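Local coordinates for protein type-2Ba cytolytic delta-endotoxin (Bacillus thuringiensis serovar israelensis, PDB 2RCI) that probably kills the larvae of dipteran insects by making pores in the epithelial cell membrane of their midgut, at residues N100-V103 / S104-N108; F14-P18 / Q19-Q23; G33-P37 / L38-F42. One frame throughout, in Å; residues are numbered along the deposited sequence. Where two conformers were deposited one is given.

The three interactions are local, each closing on itself within nine or ten residues, and they follow one another along the chain as interaction 2, interaction 3 and interaction 1. Interaction 2 carries strand 11-15 into helix 21-31; interaction 3 lies in the loop between that helix and helix 44-53; interaction 1 lies within helix 96-110. The centres of interactions 1 and 2 are about 19 Å apart, yet they meet where Ser101 packs on Tyr15. The centre of interaction 3 lies about 25 Å from that of interaction 2 and about 23 Å from that of interaction 1, on the opposite side of the chain's centre from the latter, in keeping with a toxin monomer whose beta-sheet is flanked by two helical layers.

Interaction 1: N100-V103 / S104-N108; sequences NSVV and SAITN
Val103 O takes two hydrogen bonds from a single residue, Thr107, one turn further along helix 96-110. The amide comes first, Thr107 N to Val103 O at 2.8 Å with an N-H...O angle of 160°. The hydroxyl is the second donor: Thr107 OG1 reaches Val103 O at 2.8 Å from above the carbonyl plane, on the face opposite the amide. With OG1 beside the backbone N (chi1 -59°), the hydroxyl is turned back toward the preceding turn of the helix. The other carbonyls each receive the amide four residues on: Asn100 O from Ser104 N at 2.9 Å, Ser101 O from Ala105 N at 3.1 Å and Val102 O from Ile106 N at 2.9 Å. Beside this last bond the side chains of Val102 and Ile106 run alongside each other in the same direction, Val102 CG1 meeting Ile106 CD1 at 3.8 Å. Ile106 goes on to Ile81 and Ile85 of helix 74-89, while Ala105 touches Phe140, so the helix packs against both helix 74-89 and strand 132-142. The chemistry is that of an alpha-helix with its i to i+4 bonds intact, and the hydroxyl of the partly exposed Thr107 donates its hydrogen bond within its own helix.

Interaction 2: F14-P18 / Q19-Q23; sequences FYVEP and QYIAQ
Glu17 O accepts a hydrogen bond from Tyr20 N at 2.9 Å, and one residue further Pro18 O accepts one from Ile21 N at 3.1 Å. Both bonds span three residues, and in both the donor stands above the carbonyl plane. The side chains of Glu17 and Gln19 run side by side in the same direction, with carboxylate and amide planes turned 76° apart; the carboxylate oxygen Glu17 OE2 is hydrogen-bonded to Gln143 NE2. These i to i+3 backbone bonds belong to a short 3-10 turn that carries the chain from the end of strand 11-15 into helix 21-31. Tyr15 still belongs to the sheet, bonded through its backbone to Ser141 of strand 132-142 and to Gln143 just beyond it, whereas Ile21 already opens the helix. Around the turn the packing is apolar. Gln19 CG lies over one face of the Tyr20 ring, 3.4 Å above its plane and offset toward the rim, a position reached because CG stands between the backbone N and the carbonyl carbon (chi1 70°). Glu17 CB approaches the same ring obliquely, 4.1 Å from Tyr20 CD2. Val16 and Ile21 cross at about a right angle, with Val16 CG2 3.9 Å from Ile21 CG1. Ile21 also lies against the proline, its CD1 3.8 Å from Pro18 CA. Farther out, Val16 and Tyr20 both rest on Met151 of strand 150-162, and Tyr20 also touches Leu193.

Interaction 3: G33-P37 / L38-F42; sequences GAIDP and LTLNF
Asp36 and the backbone of Leu38 and Thr39 close the bend of a hairpin-like loop between helices 21-31 and 44-53, whose arms are joined by a single beta bridge, Ile35 with Phe42; the bend itself is an Asx turn, extended by a second bond from Thr39 N. From the Asp36 backbone, N donates to Asn41 O at 2.8 Å. Asp36 CB then passes Thr39 OG1 at 3.3 Å, and CG, placed opposite the backbone N (chi1 -174°), carries the carboxylate over the turn. At the tip, Asp36 OD1 is gripped by two amides, Leu38 N at 2.9 Å and Thr39 N at 3.0 Å, both on its anti side but from opposite faces of the carboxylate plane. Two such bonds fix the carboxylate oxygen, and the nearby N-H groups would probably stabilise its negative charge. Thr39 completes the bend with an ST turn, its OG1 accepting from Asn41 N at 3.0 Å, while Asn41 ND2 reaches out to Glu159 of the sheet. Toward the base of the loop the contact becomes apolar. Ala34 CB nears the Phe42 ring obliquely, and Phe42 goes on to Ala47 of helix 44-53 and to Pro155 and Ala157 of strand 150-162. Ile35 divides its branches: CG2 packs on Leu40 CD2 at 4.0 Å, and CD1 sits at the edge of the Phe42 ring, near its plane, 4.1 Å from Phe42 CD1.

Interaction 1: N100-V103 / S104-N108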
loop_
_atom_site.group_PDB
_atom_site.type_symbol
_atom_site.label_atom_id
_atom_site.label_comp_id
_atom_site.label_asym_id
_atom_site.label_seq_id
_atom_site.Cartn_x
_atom_site.Cartn_y
_atom_site.Cartn_z
ATOM N N ASN A 100 12.750 -0.611 5.895
ATOM C CA ASN A 100 12.858 0.845 5.795
ATOM C C ASN A 100 11.988 1.424 4.662
ATOM O O ASN A 100 11.280 2.443 4.856
ATOM C CB ASN A 100 14.319 1.267 5.596
ATOM C CG ASN A 100 14.657 2.558 6.304
ATOM O OD1 ASN A 100 15.152 3.495 5.687
ATOM N ND2 ASN A 100 14.402 2.612 7.602
ATOM N N SER A 101 12.070 0.792 3.492
ATOM C CA SER A 101 11.230 1.123 2.337
ATOM C C SER A 101 9.759 1.034 2.692
ATOM O O SER A 101 8.965 1.947 2.378
ATOM C CB SER A 101 11.543 0.201 1.143
ATOM O OG SER A 101 12.778 0.577 0.563
ATOM N N VAL A 102 9.393 -0.042 3.376
ATOM C CA VAL A 102 7.986 -0.232 3.768
ATOM C C VAL A 102 7.539 0.881 4.726
ATOM O O VAL A 102 6.504 1.527 4.511
ATOM C CB VAL A 102 7.734 -1.623 4.414
ATOM C CG1 VAL A 102 6.287 -1.711 4.889
ATOM C CG2 VAL A 102 8.077 -2.779 3.463
ATOM N N VAL A 103 8.324 1.119 5.774
ATOM C CA VAL A 103 7.924 2.083 6.815
ATOM C C VAL A 103 7.874 3.508 6.272
ATOM O O VAL A 103 6.979 4.280 6.638
ATOM C CB VAL A 103 8.790 1.944 8.093
ATOM C CG1 VAL A 103 8.544 3.121 9.085
ATOM C CG2 VAL A 103 8.452 0.571 8.788
ATOM N N SER A 104 8.825 3.863 5.392
ATOM C CA SER A 104 8.790 5.173 4.728
ATOM C C SER A 104 7.495 5.330 3.925
ATOM O O SER A 104 6.843 6.397 3.944
ATOM C CB SER A 104 10.002 5.349 3.800
ATOM O OG SER A 104 9.910 6.572 3.094
ATOM N N ALA A 105 7.144 4.290 3.186
ATOM C CA ALA A 105 5.890 4.298 2.390
ATOM C C ALA A 105 4.647 4.418 3.280
ATOM O O ALA A 105 3.749 5.203 2.952
ATOM C CB ALA A 105 5.800 3.085 1.474
ATOM N N ILE A 106 4.587 3.671 4.390
ATOM C CA ILE A 106 3.461 3.812 5.343
ATOM C C ILE A 106 3.429 5.236 5.945
ATOM O O ILE A 106 2.365 5.846 6.057
ATOM C CB ILE A 106 3.467 2.756 6.460
ATOM C CG1 ILE A 106 3.420 1.317 5.918
ATOM C CG2 ILE A 106 2.284 3.013 7.497
ATOM C CD1 ILE A 106 3.822 0.304 7.053
ATOM N N THR A 107 4.595 5.774 6.308
ATOM C CA THR A 107 4.679 7.133 6.861
ATOM C C THR A 107 4.153 8.188 5.886
ATOM O O THR A 107 3.399 9.091 6.277
ATOM C CB THR A 107 6.119 7.455 7.293
ATOM O OG1 THR A 107 6.503 6.490 8.263
ATOM C CG2 THR A 107 6.211 8.874 7.906
ATOM N N ASN A 108 4.526 8.056 4.610
ATOM C CA ASN A 108 4.033 8.957 3.581
ATOM C C ASN A 108 2.558 8.753 3.185
ATOM O O ASN A 108 1.998 9.555 2.426
ATOM C CB ASN A 108 4.970 8.894 2.362
ATOM C CG ASN A 108 6.316 9.514 2.664
ATOM O OD1 ASN A 108 6.397 10.420 3.464
ATOM N ND2 ASN A 108 7.380 9.014 2.033
#

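Interaction 2: F14-P18 / Q19-Q23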
loop_
_atom_site.group_PDB
_atom_site.type_symbol
_atom_site.label_atom_id
_atom_site.label_comp_id
_atom_site.label_asym_id
_atom_site.label_seq_id
_atom_site.Cartn_x
_atom_site.Cartn_y
_atom_site.Cartn_z
ATOM N N PHE A 14 9.944 -0.221 -5.765
ATOM C CA PHE A 14 10.607 -1.381 -6.319
ATOM C C PHE A 14 11.737 -1.696 -5.354
ATOM O O PHE A 14 12.560 -0.816 -5.029
ATOM C CB PHE A 14 11.156 -1.089 -7.735
ATOM C CG PHE A 14 10.094 -0.868 -8.808
ATOM C CD1 PHE A 14 9.871 -1.819 -9.785
ATOM C CD2 PHE A 14 9.395 0.342 -8.886
ATOM C CE1 PHE A 14 8.912 -1.616 -10.805
ATOM C CE2 PHE A 14 8.424 0.561 -9.886
ATOM C CZ PHE A 14 8.190 -0.426 -10.841
ATOM N N TYR A 15 11.724 -2.902 -4.813
ATOM C CA TYR A 15 12.865 -3.406 -4.079
ATOM C C TYR A 15 13.277 -4.709 -4.771
ATOM O O TYR A 15 12.982 -5.805 -4.304
ATOM C CB TYR A 15 12.516 -3.593 -2.602
ATOM C CG TYR A 15 13.726 -3.755 -1.719
ATOM C CD1 TYR A 15 14.320 -2.644 -1.114
ATOM C CD2 TYR A 15 14.264 -5.026 -1.454
ATOM C CE1 TYR A 15 15.443 -2.791 -0.288
ATOM C CE2 TYR A 15 15.393 -5.171 -0.636
ATOM C CZ TYR A 15 15.979 -4.065 -0.064
ATOM O OH TYR A 15 17.112 -4.203 0.763
ATOM N N VAL A 16 13.937 -4.566 -5.925
ATOM C CA VAL A 16 14.327 -5.722 -6.757
ATOM C C VAL A 16 15.724 -5.475 -7.357
ATOM O O VAL A 16 16.159 -4.316 -7.478
ATOM C CB VAL A 16 13.296 -5.991 -7.935
ATOM C CG1 VAL A 16 11.849 -6.157 -7.404
ATOM C CG2 VAL A 16 13.335 -4.850 -8.972
ATOM N N GLU A 17 16.412 -6.552 -7.734
ATOM C CA GLU A 17 17.644 -6.443 -8.526
ATOM C C GLU A 17 17.318 -5.920 -9.930
ATOM O O GLU A 17 16.265 -6.218 -10.468
ATOM C CB GLU A 17 18.326 -7.816 -8.632
ATOM C CG GLU A 17 18.810 -8.407 -7.306
ATOM C CD GLU A 17 19.505 -9.761 -7.511
ATOM O OE1 GLU A 17 20.550 -9.801 -8.202
ATOM O OE2 GLU A 17 19.007 -10.774 -6.997
ATOM N N PRO A 18 18.239 -5.142 -10.540
ATOM C CA PRO A 18 17.969 -4.532 -11.850
ATOM C C PRO A 18 17.582 -5.557 -12.923
ATOM O O PRO A 18 16.755 -5.258 -13.774
ATOM C CB PRO A 18 19.294 -3.842 -12.208
ATOM C CG PRO A 18 19.977 -3.621 -10.917
ATOM C CD PRO A 18 19.574 -4.782 -10.020
ATOM N N GLN A 19 18.166 -6.754 -12.857
ATOM C CA GLN A 19 17.918 -7.808 -13.857
ATOM C C GLN A 19 16.476 -8.309 -13.829
ATOM O O GLN A 19 16.011 -8.965 -14.780
ATOM C CB GLN A 19 18.888 -8.961 -13.641
ATOM C CG GLN A 19 18.606 -9.734 -12.370
ATOM C CD GLN A 19 19.760 -10.579 -11.903
ATOM O OE1 GLN A 19 20.320 -11.355 -12.674
ATOM N NE2 GLN A 19 20.113 -10.447 -10.625
ATOM N N TYR A 20 15.770 -7.987 -12.739
ATOM C CA TYR A 20 14.399 -8.403 -12.563
ATOM C C TYR A 20 13.411 -7.249 -12.662
ATOM O O TYR A 20 12.224 -7.465 -12.448
ATOM C CB TYR A 20 14.230 -9.160 -11.238
ATOM C CG TYR A 20 14.960 -10.482 -11.246
ATOM C CD1 TYR A 20 14.621 -11.459 -12.175
ATOM C CD2 TYR A 20 15.992 -10.744 -10.350
ATOM C CE1 TYR A 20 15.273 -12.681 -12.204
ATOM C CE2 TYR A 20 16.677 -11.962 -10.370
ATOM C CZ TYR A 20 16.303 -12.925 -11.299
ATOM O OH TYR A 20 16.933 -14.150 -11.350
ATOM N N ILE A 21 13.896 -6.046 -12.996
ATOM C CA ILE A 21 13.017 -4.876 -13.179
ATOM C C ILE A 21 11.904 -5.130 -14.221
ATOM O O ILE A 21 10.764 -4.694 -14.027
ATOM C CB ILE A 21 13.815 -3.552 -13.473
ATOM C CG1 ILE A 21 14.545 -3.058 -12.203
ATOM C CG2 ILE A 21 12.882 -2.458 -13.985
ATOM C CD1 ILE A 21 15.424 -1.753 -12.393
ATOM N N ALA A 22 12.235 -5.827 -15.315
ATOM C CA ALA A 22 11.243 -6.155 -16.363
ATOM C C ALA A 22 10.002 -6.819 -15.750
ATOM O O ALA A 22 8.873 -6.414 -16.012
ATOM C CB ALA A 22 11.868 -7.081 -17.410
ATOM N N GLN A 23 10.230 -7.859 -14.953
ATOM C CA GLN A 23 9.146 -8.628 -14.328
ATOM C C GLN A 23 8.315 -7.761 -13.375
ATOM O O GLN A 23 7.077 -7.817 -13.356
ATOM C CB GLN A 23 9.724 -9.837 -13.583
ATOM C CG GLN A 23 8.660 -10.686 -12.847
ATOM C CD GLN A 23 9.140 -12.108 -12.596
ATOM O OE1 GLN A 23 10.347 -12.381 -12.600
ATOM N NE2 GLN A 23 8.190 -13.022 -12.385
#

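Interaction 3: G33-P37 / L38-F42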
loop_
_atom_site.group_PDB
_atom_site.type_symbol
_atom_site.label_atom_id
_atom_site.label_comp_id
_atom_site.label_asym_id
_atom_site.label_seq_id
_atom_site.Cartn_x
_atom_site.Cartn_y
_atom_site.Cartn_z
ATOM N N GLY A 33 -5.173 -2.912 -13.519
ATOM C CA GLY A 33 -6.509 -3.445 -13.819
ATOM C C GLY A 33 -7.451 -3.560 -12.624
ATOM O O GLY A 33 -8.673 -3.683 -12.802
ATOM N N ALA A 34 -6.907 -3.521 -11.406
ATOM C CA ALA A 34 -7.757 -3.552 -10.196
ATOM C C ALA A 34 -8.278 -2.176 -9.727
ATOM O O ALA A 34 -9.007 -2.086 -8.727
ATOM C CB ALA A 34 -7.034 -4.244 -9.065
ATOM N N ILE A 35 -7.898 -1.114 -10.426
ATOM C CA ILE A 35 -8.334 0.259 -10.086
ATOM C C ILE A 35 -9.690 0.577 -10.742
ATOM O O ILE A 35 -9.832 0.437 -11.961
ATOM C CB ILE A 35 -7.261 1.300 -10.502
ATOM C CG1 ILE A 35 -5.938 1.087 -9.733
ATOM C CG2 ILE A 35 -7.764 2.751 -10.344
ATOM C CD1 ILE A 35 -6.117 0.976 -8.239
ATOM N N ASP A 36 -10.688 0.963 -9.937
ATOM C CA ASP A 36 -11.982 1.418 -10.504
ATOM C C ASP A 36 -11.763 2.682 -11.342
ATOM O O ASP A 36 -11.125 3.638 -10.880
ATOM C CB ASP A 36 -13.010 1.694 -9.399
ATOM C CG ASP A 36 -14.400 2.024 -9.945
ATOM O OD1 ASP A 36 -14.670 3.197 -10.328
ATOM O OD2 ASP A 36 -15.236 1.091 -9.989
ATOM N N PRO A 37 -12.305 2.710 -12.578
ATOM C CA PRO A 37 -12.011 3.843 -13.478
ATOM C C PRO A 37 -12.598 5.180 -13.012
ATOM O O PRO A 37 -12.127 6.250 -13.446
ATOM C CB PRO A 37 -12.648 3.408 -14.808
ATOM C CG PRO A 37 -13.789 2.507 -14.392
ATOM C CD PRO A 37 -13.213 1.731 -13.203
ATOM N N LEU A 38 -13.590 5.134 -12.128
ATOM C CA LEU A 38 -14.273 6.354 -11.704
ATOM C C LEU A 38 -13.868 6.849 -10.323
ATOM O O LEU A 38 -13.559 8.030 -10.166
ATOM C CB LEU A 38 -15.790 6.178 -11.771
ATOM C CG LEU A 38 -16.369 5.967 -13.171
ATOM C CD1 LEU A 38 -17.886 5.789 -13.082
ATOM C CD2 LEU A 38 -16.007 7.126 -14.104
ATOM N N THR A 39 -13.936 5.967 -9.325
ATOM C CA THR A 39 -13.601 6.341 -7.940
ATOM C C THR A 39 -12.097 6.318 -7.747
ATOM O O THR A 39 -11.563 6.975 -6.829
ATOM C CB THR A 39 -14.184 5.349 -6.932
ATOM O OG1 THR A 39 -13.599 4.059 -7.169
ATOM C CG2 THR A 39 -15.721 5.265 -7.057
ATOM N N LEU A 40 -11.431 5.531 -8.604
ATOM C CA LEU A 40 -9.994 5.246 -8.494
ATOM C C LEU A 40 -9.668 4.480 -7.232
ATOM O O LEU A 40 -8.516 4.460 -6.790
ATOM C CB LEU A 40 -9.162 6.527 -8.573
ATOM C CG LEU A 40 -9.398 7.331 -9.853
ATOM C CD1 LEU A 40 -8.648 8.636 -9.770
ATOM C CD2 LEU A 40 -8.947 6.502 -11.056
ATOM N N ASN A 41 -10.682 3.851 -6.642
ATOM C CA ASN A 41 -10.437 2.942 -5.538
ATOM C C ASN A 41 -9.801 1.653 -6.087
ATOM O O ASN A 41 -9.805 1.405 -7.297
ATOM C CB ASN A 41 -11.734 2.639 -4.772
ATOM C CG ASN A 41 -11.498 2.162 -3.315
ATOM O OD1 ASN A 41 -10.374 2.150 -2.800
ATOM N ND2 ASN A 41 -12.586 1.766 -2.654
ATOM N N PHE A 42 -9.245 0.861 -5.172
ATOM C CA PHE A 42 -8.691 -0.456 -5.463
ATOM C C PHE A 42 -9.799 -1.473 -5.242
ATOM O O PHE A 42 -10.499 -1.439 -4.213
ATOM C CB PHE A 42 -7.525 -0.681 -4.501
ATOM C CG PHE A 42 -6.827 -2.012 -4.644
ATOM C CD1 PHE A 42 -5.889 -2.227 -5.638
ATOM C CD2 PHE A 42 -7.086 -3.029 -3.733
ATOM C CE1 PHE A 42 -5.212 -3.475 -5.737
ATOM C CE2 PHE A 42 -6.439 -4.254 -3.834
ATOM C CZ PHE A 42 -5.497 -4.464 -4.833
#